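Local coordinates for glycine betaine, L-proline ABC transporter, glycine/betaine/L-proline-binding protein (ProX) (Borrelia burgdorferi, PDB 3TMG), which binds glycine betaine and probably delivers it, as the substrate-binding protein, to an ABC transporter in the cell membrane, at residues 87-99 with 225-238. Residues are numbered along the deposited sequence; the frame is centred on the assembly and turned at random.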
loop_
_atom_site.group_PDB
_atom_site.type_symbol
_atom_site.label_atom_id
_atom_site.label_comp_id
_atom_site.label_asym_id
_atom_site.label_seq_id
_atom_site.Cartn_x
_atom_site.Cartn_y
_atom_site.Cartn_z
ATOM N N LYS A 87 12.799 2.241 17.095
ATOM C CA LYS A 87 11.966 1.289 17.815
ATOM C C LYS A 87 11.462 0.120 16.953
ATOM O O LYS A 87 10.610 -0.630 17.395
ATOM C CB LYS A 87 10.757 1.992 18.460
ATOM C CG LYS A 87 11.074 3.135 19.408
ATOM C CD LYS A 87 11.456 2.630 20.788
ATOM C CE LYS A 87 11.368 3.762 21.808
ATOM N NZ LYS A 87 10.025 4.419 21.791
ATOM N N PHE A 88 11.960 -0.035 15.740
ATOM C CA PHE A 88 11.621 -1.214 14.948
ATOM C C PHE A 88 12.820 -1.647 14.106
ATOM O O PHE A 88 13.845 -0.939 14.062
ATOM C CB PHE A 88 10.354 -0.971 14.085
ATOM C CG PHE A 88 10.439 0.229 13.160
ATOM C CD1 PHE A 88 11.281 0.228 12.050
ATOM C CD2 PHE A 88 9.625 1.335 13.369
ATOM C CE1 PHE A 88 11.367 1.341 11.198
ATOM C CE2 PHE A 88 9.669 2.443 12.507
ATOM C CZ PHE A 88 10.544 2.451 11.409
ATOM N N VAL A 89 12.728 -2.809 13.471
ATOM C CA VAL A 89 13.817 -3.267 12.586
ATOM C C VAL A 89 13.307 -3.277 11.148
ATOM O O VAL A 89 12.294 -3.905 10.870
ATOM C CB VAL A 89 14.313 -4.699 12.914
ATOM C CG1 VAL A 89 15.541 -5.016 12.072
ATOM C CG2 VAL A 89 14.674 -4.835 14.388
ATOM N N ASP A 90 14.011 -2.595 10.252
ATOM C CA ASP A 90 13.600 -2.539 8.860
ATOM C C ASP A 90 14.321 -3.671 8.137
ATOM O O ASP A 90 15.556 -3.629 8.022
ATOM C CB ASP A 90 14.017 -1.185 8.282
ATOM C CG ASP A 90 13.527 -0.961 6.834
ATOM O OD1 ASP A 90 13.229 -1.938 6.101
ATOM O OD2 ASP A 90 13.427 0.238 6.436
ATOM N N LEU A 91 13.582 -4.661 7.635
ATOM C CA LEU A 91 14.248 -5.856 7.081
ATOM C C LEU A 91 14.636 -5.718 5.606
ATOM O O LEU A 91 15.356 -6.568 5.076
ATOM C CB LEU A 91 13.412 -7.111 7.289
ATOM C CG LEU A 91 13.024 -7.429 8.730
ATOM C CD1 LEU A 91 12.239 -8.743 8.821
ATOM C CD2 LEU A 91 14.243 -7.447 9.645
ATOM N N GLY A 92 14.189 -4.635 4.963
ATOM C CA GLY A 92 14.382 -4.450 3.521
ATOM C C GLY A 92 13.065 -4.463 2.782
ATOM O O GLY A 92 12.019 -4.419 3.425
ATOM N N ALA A 93 13.105 -4.551 1.441
ATOM C CA ALA A 93 11.905 -4.381 0.609
ATOM C C ALA A 93 11.249 -5.728 0.435
ATOM O O ALA A 93 11.950 -6.724 0.218
ATOM C CB ALA A 93 12.272 -3.812 -0.778
ATOM N N ASN A 94 9.915 -5.756 0.498
ATOM C CA ASN A 94 9.175 -6.953 0.032
ATOM C C ASN A 94 8.620 -6.779 -1.391
ATOM O O ASN A 94 8.095 -7.734 -1.985
ATOM C CB ASN A 94 8.045 -7.318 1.008
ATOM C CG ASN A 94 7.022 -6.213 1.174
ATOM O OD1 ASN A 94 6.383 -5.789 0.208
ATOM N ND2 ASN A 94 6.836 -5.770 2.412
ATOM N N TYR A 95 8.693 -5.543 -1.898
ATOM C CA TYR A 95 8.183 -5.201 -3.214
ATOM C C TYR A 95 8.975 -3.969 -3.682
ATOM O O TYR A 95 9.130 -3.002 -2.908
ATOM C CB TYR A 95 6.641 -4.863 -3.192
ATOM C CG TYR A 95 6.170 -4.343 -4.568
ATOM C CD1 TYR A 95 6.266 -2.972 -4.896
ATOM C CD2 TYR A 95 5.694 -5.250 -5.560
ATOM C CE1 TYR A 95 5.904 -2.499 -6.162
ATOM C CE2 TYR A 95 5.326 -4.779 -6.832
ATOM C CZ TYR A 95 5.456 -3.423 -7.117
ATOM O OH TYR A 95 5.075 -2.946 -8.341
ATOM N N GLU A 96 9.452 -3.972 -4.930
ATOM C CA GLU A 96 10.168 -2.804 -5.480
ATOM C C GLU A 96 9.484 -2.295 -6.741
ATOM O O GLU A 96 9.044 -3.093 -7.564
ATOM C CB GLU A 96 11.657 -3.117 -5.777
ATOM C CG GLU A 96 12.401 -3.516 -4.490
ATOM C CD GLU A 96 13.897 -3.690 -4.652
ATOM O OE1 GLU A 96 14.458 -3.232 -5.655
ATOM O OE2 GLU A 96 14.527 -4.249 -3.726
ATOM N N GLY A 97 9.399 -0.957 -6.861
ATOM C CA GLY A 97 8.854 -0.304 -8.028
ATOM C C GLY A 97 7.613 0.530 -7.779
ATOM O O GLY A 97 6.856 0.806 -8.734
ATOM N N THR A 98 7.429 1.021 -6.554
ATOM C CA THR A 98 6.249 1.835 -6.270
ATOM C C THR A 98 6.379 3.199 -6.897
ATOM O O THR A 98 7.491 3.705 -7.032
ATOM C CB THR A 98 5.969 2.070 -4.756
ATOM O OG1 THR A 98 7.034 2.852 -4.158
ATOM C CG2 THR A 98 5.819 0.692 -4.045
ATOM N N ILE A 99 5.238 3.836 -7.191
ATOM C CA ILE A 99 5.251 5.269 -7.511
ATOM C C ILE A 99 3.965 5.802 -6.899
ATOM O O ILE A 99 2.917 5.122 -6.995
ATOM C CB ILE A 99 5.193 5.492 -9.062
ATOM C CG1 ILE A 99 6.407 4.897 -9.770
ATOM C CG2 ILE A 99 4.940 6.965 -9.437
ATOM C CD1 ILE A 99 6.304 4.958 -11.307
ATOM N N TYR A 225 10.232 -14.388 12.335
ATOM C CA TYR A 225 11.223 -13.451 11.781
ATOM C C TYR A 225 11.653 -13.842 10.372
ATOM O O TYR A 225 11.682 -12.995 9.467
ATOM C CB TYR A 225 12.436 -13.375 12.708
ATOM C CG TYR A 225 13.511 -12.428 12.239
ATOM C CD1 TYR A 225 14.495 -12.851 11.343
ATOM C CD2 TYR A 225 13.533 -11.102 12.666
ATOM C CE1 TYR A 225 15.488 -11.973 10.890
ATOM C CE2 TYR A 225 14.525 -10.221 12.234
ATOM C CZ TYR A 225 15.507 -10.660 11.351
ATOM O OH TYR A 225 16.500 -9.795 10.884
ATOM N N TYR A 226 11.967 -15.121 10.184
ATOM C CA TYR A 226 12.426 -15.635 8.897
ATOM C C TYR A 226 11.396 -15.370 7.801
ATOM O O TYR A 226 11.762 -14.910 6.729
ATOM C CB TYR A 226 12.735 -17.140 9.028
ATOM C CG TYR A 226 13.283 -17.814 7.789
ATOM C CD1 TYR A 226 12.466 -18.024 6.668
ATOM C CD2 TYR A 226 14.625 -18.278 7.746
ATOM C CE1 TYR A 226 12.959 -18.647 5.537
ATOM C CE2 TYR A 226 15.122 -18.921 6.628
ATOM C CZ TYR A 226 14.284 -19.117 5.545
ATOM O OH TYR A 226 14.801 -19.729 4.422
ATOM N N VAL A 227 10.104 -15.615 8.073
ATOM C CA VAL A 227 9.079 -15.365 7.063
ATOM C C VAL A 227 9.010 -13.862 6.719
ATOM O O VAL A 227 9.005 -13.486 5.536
ATOM C CB VAL A 227 7.701 -15.883 7.504
ATOM C CG1 VAL A 227 6.648 -15.550 6.471
ATOM C CG2 VAL A 227 7.773 -17.390 7.753
ATOM N N PHE A 228 8.964 -12.999 7.735
ATOM C CA PHE A 228 8.998 -11.560 7.467
ATOM C C PHE A 228 10.244 -11.165 6.646
ATOM O O PHE A 228 10.173 -10.302 5.736
ATOM C CB PHE A 228 8.941 -10.740 8.774
ATOM C CG PHE A 228 7.556 -10.687 9.430
ATOM C CD1 PHE A 228 6.470 -10.106 8.769
ATOM C CD2 PHE A 228 7.360 -11.178 10.712
ATOM C CE1 PHE A 228 5.207 -10.032 9.374
ATOM C CE2 PHE A 228 6.092 -11.122 11.326
ATOM C CZ PHE A 228 5.020 -10.530 10.662
ATOM N N ASP A 229 11.369 -11.801 6.960
ATOM C CA ASP A 229 12.647 -11.462 6.316
ATOM C C ASP A 229 12.714 -11.960 4.855
ATOM O O ASP A 229 13.426 -11.374 4.035
ATOM C CB ASP A 229 13.786 -12.058 7.163
ATOM C CG ASP A 229 15.156 -11.466 6.838
ATOM O OD1 ASP A 229 15.293 -10.294 6.422
ATOM O OD2 ASP A 229 16.114 -12.209 7.007
ATOM N N HIS A 230 11.953 -13.002 4.514
ATOM C CA HIS A 230 11.995 -13.605 3.187
ATOM C C HIS A 230 10.835 -13.282 2.290
ATOM O O HIS A 230 10.909 -13.519 1.093
ATOM C CB HIS A 230 12.176 -15.148 3.282
ATOM C CG HIS A 230 13.548 -15.567 3.768
ATOM N ND1 HIS A 230 13.891 -15.546 5.073
ATOM C CD2 HIS A 230 14.673 -16.030 3.067
ATOM C CE1 HIS A 230 15.177 -15.976 5.193
ATOM N NE2 HIS A 230 15.638 -16.264 3.966
ATOM N N PHE A 231 9.752 -12.710 2.822
ATOM C CA PHE A 231 8.590 -12.366 2.001
ATOM C C PHE A 231 8.992 -11.359 0.898
ATOM O O PHE A 231 9.493 -10.286 1.199
ATOM C CB PHE A 231 7.502 -11.761 2.882
ATOM C CG PHE A 231 6.336 -11.199 2.107
ATOM C CD1 PHE A 231 5.564 -12.030 1.316
ATOM C CD2 PHE A 231 6.026 -9.837 2.174
ATOM C CE1 PHE A 231 4.482 -11.503 0.595
ATOM C CE2 PHE A 231 4.938 -9.292 1.451
ATOM C CZ PHE A 231 4.178 -10.124 0.670
ATOM N N TYR A 232 8.698 -11.692 -0.350
ATOM C CA TYR A 232 9.025 -10.814 -1.473
ATOM C C TYR A 232 8.100 -11.200 -2.613
ATOM O O TYR A 232 7.890 -12.400 -2.875
ATOM C CB TYR A 232 10.506 -10.998 -1.930
ATOM C CG TYR A 232 10.880 -9.953 -2.943
ATOM C CD1 TYR A 232 10.638 -10.156 -4.324
ATOM C CD2 TYR A 232 11.365 -8.718 -2.511
ATOM C CE1 TYR A 232 10.943 -9.152 -5.248
ATOM C CE2 TYR A 232 11.661 -7.715 -3.393
ATOM C CZ TYR A 232 11.458 -7.933 -4.750
ATOM O OH TYR A 232 11.755 -6.875 -5.559
ATOM N N TRP A 233 7.551 -10.211 -3.298
ATOM C CA TRP A 233 6.821 -10.539 -4.525
ATOM C C TRP A 233 6.791 -9.393 -5.506
ATOM O O TRP A 233 7.310 -8.301 -5.204
ATOM C CB TRP A 233 5.414 -11.064 -4.184
ATOM C CG TRP A 233 4.488 -10.098 -3.474
ATOM C CD1 TRP A 233 4.764 -8.833 -2.942
ATOM C CD2 TRP A 233 3.062 -10.317 -3.242
ATOM N NE1 TRP A 233 3.618 -8.287 -2.390
ATOM C CE2 TRP A 233 2.557 -9.128 -2.577
ATOM C CE3 TRP A 233 2.181 -11.376 -3.523
ATOM C CZ2 TRP A 233 1.214 -8.994 -2.219
ATOM C CZ3 TRP A 233 0.835 -11.245 -3.155
ATOM C CH2 TRP A 233 0.367 -10.082 -2.509
ATOM N N SER A 234 6.136 -9.644 -6.655
ATOM C CA SER A 234 6.220 -8.772 -7.823
ATOM C C SER A 234 4.855 -8.611 -8.490
ATOM O O SER A 234 3.906 -9.308 -8.154
ATOM C CB SER A 234 7.235 -9.346 -8.830
ATOM O OG SER A 234 8.443 -9.664 -8.184
ATOM N N ASP A 235 4.774 -7.670 -9.435
ATOM C CA ASP A 235 3.530 -7.335 -10.142
ATOM C C ASP A 235 2.768 -8.538 -10.659
ATOM O O ASP A 235 1.542 -8.550 -10.633
ATOM C CB ASP A 235 3.874 -6.453 -11.374
ATOM C CG ASP A 235 4.077 -4.985 -10.995
ATOM O OD1 ASP A 235 4.087 -4.682 -9.807
ATOM O OD2 ASP A 235 4.232 -4.117 -11.881
ATOM N N ASP A 236 3.469 -9.525 -11.215
ATOM C CA ASP A 236 2.718 -10.630 -11.801
ATOM C C ASP A 236 1.951 -11.452 -10.772
ATOM O O ASP A 236 1.023 -12.148 -11.161
ATOM C CB ASP A 236 3.586 -11.540 -12.630
ATOM C CG ASP A 236 4.534 -12.302 -11.799
ATOM O OD1 ASP A 236 4.919 -11.843 -10.714
ATOM O OD2 ASP A 236 4.910 -13.383 -12.235
ATOM N N LEU A 237 2.337 -11.382 -9.484
ATOM C CA LEU A 237 1.538 -12.020 -8.397
ATOM C C LEU A 237 0.528 -11.057 -7.738
ATOM O O LEU A 237 -0.655 -11.394 -7.528
ATOM C CB LEU A 237 2.466 -12.601 -7.315
ATOM C CG LEU A 237 3.473 -13.640 -7.890
ATOM C CD1 LEU A 237 4.342 -14.210 -6.768
ATOM C CD2 LEU A 237 2.719 -14.768 -8.607
ATOM N N ILE A 238 0.988 -9.861 -7.395
ATOM C CA ILE A 238 0.144 -8.931 -6.602
ATOM C C ILE A 238 -0.977 -8.320 -7.456
ATOM O O ILE A 238 -2.105 -8.176 -6.961
ATOM C CB ILE A 238 0.993 -7.837 -5.862
ATOM C CG1 ILE A 238 0.109 -6.948 -4.985
ATOM C CG2 ILE A 238 1.679 -6.904 -6.856
ATOM C CD1 ILE A 238 0.867 -6.001 -4.028
HETATM O O HOH W 1 17.465 -8.720 6.409
HETATM O O HOH W 2 3.741 -5.883 -0.928
HETATM O O HOH W 3 8.900 -6.390 -6.556
#
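The backbone carbonyl oxygen of N94 is gripped twice by the linker 231-234: W233 N donates to N94 O at 2.9 Å, nearly straight (162° at the hydrogen), and Y232 CA adds a C-H...O contact. Here, in one lobe of a periplasmic-binding-protein fold, strand 88-105 turns a corner at a classic beta bulge, where N94 and Y95 both face V209. The linker joining helices 222-230 and 235-247 runs past that corner. The same oxygen lies 3.4 Å above one face of the Y232 ring, toward its rim, while A93 O meets the ring's edge; a flat aromatic can offer a face to one carbonyl and C-H bonds to the other. N94 CB lies 3.4 Å from F231 CD2; CG, between the backbone N and the carbonyl carbon, brings the amide obliquely alongside that ring. Its ends are satisfied separately: ND2 donates to T211 OG1 and V69 O, and OD1 accepts from a water that in turn accepts from W233 NE1. F231 CZ and I238 CB lie over opposite faces of the W233 indole, which limits its rotation. Before the turn, L91 lays its two methyls on helix 222-230, its branched end touching backbone and ring at once: CD1 is 3.7 Å from D229 N, and CD2 3.8 Å from Y225 CE2. A water joins L91 O to D229 OD1. The second bulge residue, Y95, reaches the start of helix 235-247, CG anti to its own N (chi1 173°). Its hydroxyl donates to D235 OD1 over a very short 2.5 Å, the oxygen lying in the ring plane and the carboxylate turned 20° from it.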